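Local coordinates for protein DYNE7 (Micromonospora chersina, PDB 2XEM) that probably acts as a hot-dog fold thioesterase in the biosynthesis of the enediyne antitumour agent dynemicin, and binds a polyene ketone, at residues Gly59-Ala73 / Thr110-Arg124. Residues are numbered along the deposited sequence; the frame is centred on the assembly and turned at random.
Sequences GLALVTVDCHADFYA and TLLAQGRQTVACMRR
Tyr72, Arg116 and His68 are among the residues with most surface buried between 59-73 and 110-124, where strands 60-71 and 110-124 run antiparallel in the sheet of a hot-dog fold. The guanidinium of Arg116 lies flat on the His68 imidazole: the planes are 18° apart, and NH2 sits 3.4 Å from CG of His68, above the ring and offset toward its rim. Two torsions explain this overlap: the ring swings anti to the His68 backbone N (chi1 -164°), while the arginine chain bends at chi3, which brings the guanidinium over one face of the ring. One water holds the guanidinium from its edge, accepting from Arg116 NH1 at 2.9 Å and donating to Asp70 OD2, and so bridges opposite charges too far apart for a salt bridge. The His68 ring also meets His68 of a second subunit, where 66-70 pairs with a strand of that chain and the sheet continues across the interface.

Just beyond the C-terminal end of strand 60-71, Tyr72 OH donates to Gln114 OE1 (2.8 Å), on a lone pair in the amide plane; CD2 of Leu111 packs 3.8 Å from Tyr72 CE2. Leu112 O accepts from both Tyr72 N and Ala73 N, which approach from the same face of its carbonyl plane.

On the other side of the His68 pair, a classic beta bulge sets Val65 and Asp66 against Thr118: Thr118 O takes a 2.8 Å bond from Val65 N and a weak one from Asp66 N. Beside it, Thr118 OG1 donates to Asp66 OD2 (2.8 Å) on the syn side, 27° out of the carboxylate plane.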
# COMPACT_ATOMS: atom_id res chain seq x y z
N GLY D 59 9.81 -14.29 17.74
CA GLY D 59 11.01 -13.49 17.96
C GLY D 59 12.06 -13.47 16.86
O GLY D 59 12.92 -12.57 16.87
N LEU D 60 12.05 -14.46 15.94
CA LEU D 60 12.91 -14.39 14.76
C LEU D 60 12.39 -13.32 13.79
O LEU D 60 11.18 -13.19 13.62
CB LEU D 60 13.02 -15.76 14.06
CG LEU D 60 13.98 -15.86 12.84
CD1 LEU D 60 15.45 -15.79 13.25
CD2 LEU D 60 13.73 -17.13 12.06
N ALA D 61 13.29 -12.56 13.17
CA ALA D 61 12.96 -11.56 12.17
C ALA D 61 13.90 -11.66 10.97
O ALA D 61 15.11 -11.91 11.12
CB ALA D 61 13.03 -10.16 12.78
N LEU D 62 13.32 -11.48 9.78
CA LEU D 62 14.08 -11.30 8.55
C LEU D 62 14.21 -9.82 8.30
O LEU D 62 13.21 -9.14 8.03
CB LEU D 62 13.45 -12.03 7.36
CG LEU D 62 13.29 -13.56 7.44
CD1 LEU D 62 12.67 -14.09 6.17
CD2 LEU D 62 14.61 -14.28 7.70
N VAL D 63 15.43 -9.31 8.43
CA VAL D 63 15.69 -7.88 8.28
C VAL D 63 16.32 -7.63 6.89
O VAL D 63 17.36 -8.21 6.57
CB VAL D 63 16.57 -7.40 9.46
CG1 VAL D 63 17.04 -5.95 9.28
CG2 VAL D 63 15.85 -7.61 10.80
N THR D 64 15.67 -6.79 6.06
CA THR D 64 16.20 -6.45 4.76
C THR D 64 17.43 -5.52 4.91
O THR D 64 17.37 -4.51 5.60
CB THR D 64 15.11 -5.85 3.84
OG1 THR D 64 13.96 -6.68 3.86
CG2 THR D 64 15.56 -5.70 2.40
N VAL D 65 18.53 -5.90 4.27
CA VAL D 65 19.82 -5.17 4.26
C VAL D 65 19.84 -4.25 3.04
O VAL D 65 20.26 -3.09 3.11
CB VAL D 65 21.03 -6.17 4.28
CG1 VAL D 65 22.37 -5.45 4.10
CG2 VAL D 65 21.02 -7.01 5.55
N ASP D 66 19.42 -4.78 1.90
CA ASP D 66 19.30 -4.00 0.66
C ASP D 66 18.31 -4.66 -0.29
O ASP D 66 17.95 -5.82 -0.10
CB ASP D 66 20.67 -3.81 -0.03
CG ASP D 66 21.47 -5.09 -0.29
OD1 ASP D 66 22.61 -5.16 0.13
OD2 ASP D 66 20.92 -6.02 -0.93
N CYS D 67 17.85 -3.92 -1.28
CA CYS D 67 17.02 -4.45 -2.35
C CYS D 67 17.24 -3.61 -3.62
O CYS D 67 17.76 -2.49 -3.55
CB CYS D 67 15.55 -4.47 -1.94
SG CYS D 67 14.83 -2.82 -1.76
N HIS D 68 16.85 -4.17 -4.76
CA HIS D 68 17.11 -3.62 -6.08
C HIS D 68 16.03 -4.12 -7.04
O HIS D 68 15.53 -5.24 -6.88
CB HIS D 68 18.51 -4.07 -6.57
CG HIS D 68 19.00 -3.26 -7.73
ND1 HIS D 68 18.75 -3.64 -9.04
CD2 HIS D 68 19.65 -2.07 -7.74
CE1 HIS D 68 19.27 -2.68 -9.79
NE2 HIS D 68 19.82 -1.72 -9.06
N ALA D 69 15.65 -3.29 -8.00
CA ALA D 69 14.81 -3.70 -9.13
C ALA D 69 15.24 -2.99 -10.39
O ALA D 69 15.65 -1.84 -10.34
CB ALA D 69 13.33 -3.44 -8.85
N ASP D 70 15.24 -3.73 -11.53
CA ASP D 70 15.42 -3.20 -12.89
C ASP D 70 14.11 -3.43 -13.64
O ASP D 70 13.61 -4.55 -13.63
CB ASP D 70 16.56 -3.94 -13.61
CG ASP D 70 17.91 -3.59 -13.04
OD1 ASP D 70 18.39 -2.47 -13.29
OD2 ASP D 70 18.50 -4.44 -12.34
N PHE D 71 13.58 -2.40 -14.28
CA PHE D 71 12.25 -2.47 -14.93
C PHE D 71 12.41 -2.47 -16.46
O PHE D 71 13.16 -1.64 -16.99
CB PHE D 71 11.35 -1.30 -14.47
CG PHE D 71 11.25 -1.21 -12.96
CD1 PHE D 71 10.30 -1.95 -12.26
CD2 PHE D 71 12.14 -0.41 -12.23
CE1 PHE D 71 10.20 -1.88 -10.87
CE2 PHE D 71 12.04 -0.33 -10.83
CZ PHE D 71 11.06 -1.06 -10.16
N TYR D 72 11.74 -3.40 -17.15
CA TYR D 72 11.93 -3.59 -18.60
C TYR D 72 10.67 -3.34 -19.42
O TYR D 72 10.74 -2.76 -20.49
CB TYR D 72 12.52 -4.98 -18.93
CG TYR D 72 13.77 -5.34 -18.14
CD1 TYR D 72 14.88 -4.49 -18.14
CD2 TYR D 72 13.86 -6.52 -17.43
CE1 TYR D 72 16.05 -4.82 -17.42
CE2 TYR D 72 15.01 -6.86 -16.72
CZ TYR D 72 16.10 -6.01 -16.71
OH TYR D 72 17.22 -6.38 -16.01
N ALA D 73 9.53 -3.80 -18.94
CA ALA D 73 8.25 -3.66 -19.63
C ALA D 73 7.16 -3.42 -18.60
O ALA D 73 7.24 -3.95 -17.50
CB ALA D 73 7.96 -4.92 -20.45
N THR D 110 6.47 -12.51 -20.81
CA THR D 110 7.22 -11.26 -20.90
C THR D 110 7.94 -10.98 -19.60
O THR D 110 7.31 -10.93 -18.53
CB THR D 110 6.27 -10.10 -21.33
OG1 THR D 110 5.56 -10.50 -22.51
CG2 THR D 110 7.03 -8.79 -21.61
N LEU D 111 9.27 -10.82 -19.67
CA LEU D 111 10.06 -10.38 -18.52
C LEU D 111 9.76 -8.90 -18.25
O LEU D 111 10.17 -8.02 -19.01
CB LEU D 111 11.58 -10.61 -18.77
CG LEU D 111 12.52 -10.29 -17.59
CD1 LEU D 111 12.30 -11.25 -16.43
CD2 LEU D 111 13.98 -10.29 -18.04
N LEU D 112 9.04 -8.62 -17.18
CA LEU D 112 8.66 -7.25 -16.80
C LEU D 112 9.80 -6.53 -16.14
O LEU D 112 9.98 -5.34 -16.35
CB LEU D 112 7.44 -7.25 -15.86
CG LEU D 112 6.11 -7.82 -16.44
CD1 LEU D 112 4.97 -7.64 -15.44
CD2 LEU D 112 5.75 -7.19 -17.77
N ALA D 113 10.57 -7.27 -15.34
CA ALA D 113 11.50 -6.71 -14.37
C ALA D 113 12.38 -7.81 -13.82
O ALA D 113 12.06 -9.00 -13.94
CB ALA D 113 10.73 -6.06 -13.23
N GLN D 114 13.51 -7.40 -13.22
CA GLN D 114 14.31 -8.29 -12.38
C GLN D 114 14.60 -7.58 -11.07
O GLN D 114 14.49 -6.36 -10.99
CB GLN D 114 15.60 -8.74 -13.08
CG GLN D 114 15.35 -9.72 -14.25
CD GLN D 114 16.60 -10.03 -15.00
OE1 GLN D 114 17.31 -9.15 -15.46
NE2 GLN D 114 16.90 -11.31 -15.15
N GLY D 115 14.93 -8.35 -10.05
CA GLY D 115 15.24 -7.77 -8.76
C GLY D 115 16.21 -8.58 -7.94
O GLY D 115 16.55 -9.72 -8.30
N ARG D 116 16.64 -8.00 -6.82
CA ARG D 116 17.54 -8.65 -5.88
C ARG D 116 17.24 -8.11 -4.51
O ARG D 116 16.85 -6.95 -4.39
CB ARG D 116 19.03 -8.33 -6.18
CG ARG D 116 19.60 -8.87 -7.45
CD ARG D 116 21.12 -8.59 -7.54
NE ARG D 116 21.50 -7.19 -7.27
CZ ARG D 116 21.55 -6.22 -8.18
NH1 ARG D 116 21.21 -6.46 -9.44
NH2 ARG D 116 21.96 -5.01 -7.84
N GLN D 117 17.54 -8.90 -3.49
CA GLN D 117 17.38 -8.47 -2.10
C GLN D 117 18.36 -9.24 -1.24
O GLN D 117 18.57 -10.44 -1.49
CB GLN D 117 15.95 -8.81 -1.67
CG GLN D 117 15.54 -8.30 -0.35
CD GLN D 117 14.17 -8.84 -0.11
OE1 GLN D 117 14.00 -9.95 0.37
NE2 GLN D 117 13.19 -8.11 -0.59
N THR D 118 18.93 -8.58 -0.22
CA THR D 118 19.70 -9.27 0.82
C THR D 118 18.95 -9.14 2.11
O THR D 118 18.53 -8.05 2.47
CB THR D 118 21.13 -8.71 0.96
OG1 THR D 118 21.71 -8.59 -0.32
CG2 THR D 118 22.02 -9.58 1.86
N VAL D 119 18.79 -10.26 2.81
CA VAL D 119 18.17 -10.28 4.13
C VAL D 119 19.11 -10.82 5.20
O VAL D 119 19.98 -11.65 4.89
CB VAL D 119 16.79 -11.01 4.17
CG1 VAL D 119 15.81 -10.46 3.16
CG2 VAL D 119 16.95 -12.55 4.08
N ALA D 120 18.96 -10.38 6.43
CA ALA D 120 19.71 -10.92 7.56
C ALA D 120 18.72 -11.58 8.53
O ALA D 120 17.64 -11.03 8.78
CB ALA D 120 20.47 -9.80 8.27
N CYS D 121 19.06 -12.76 9.05
CA CYS D 121 18.29 -13.42 10.09
C CYS D 121 18.69 -12.81 11.43
O CYS D 121 19.87 -12.77 11.78
CB CYS D 121 18.55 -14.93 10.07
SG CYS D 121 18.00 -15.73 8.54
N MET D 122 17.70 -12.30 12.17
CA MET D 122 17.92 -11.66 13.46
C MET D 122 16.90 -12.09 14.49
O MET D 122 15.83 -12.59 14.14
CB MET D 122 17.92 -10.12 13.37
CG MET D 122 18.57 -9.56 12.12
SD MET D 122 19.77 -8.29 12.51
CE MET D 122 21.19 -9.14 12.02
N ARG D 123 17.23 -11.90 15.75
CA ARG D 123 16.31 -12.10 16.86
C ARG D 123 16.19 -10.82 17.70
O ARG D 123 17.14 -10.03 17.77
CB ARG D 123 16.70 -13.34 17.69
CG ARG D 123 17.38 -13.06 19.02
CD ARG D 123 18.79 -13.59 19.07
NE ARG D 123 18.93 -14.69 20.03
CZ ARG D 123 20.09 -15.25 20.35
NH1 ARG D 123 21.22 -14.82 19.81
NH2 ARG D 123 20.13 -16.24 21.23
N ARG D 124 15.00 -10.58 18.27
CA ARG D 124 14.79 -9.46 19.18
C ARG D 124 15.46 -9.76 20.51
O ARG D 124 15.12 -10.76 21.16
CB ARG D 124 13.29 -9.12 19.35
CG ARG D 124 12.36 -10.33 19.48
CD ARG D 124 10.90 -9.93 19.51
NE ARG D 124 10.41 -9.71 20.87
CZ ARG D 124 9.65 -10.57 21.54
NH1 ARG D 124 9.27 -11.71 20.98
NH2 ARG D 124 9.25 -10.28 22.77
O HOH W 1 21.00 -4.83 -11.83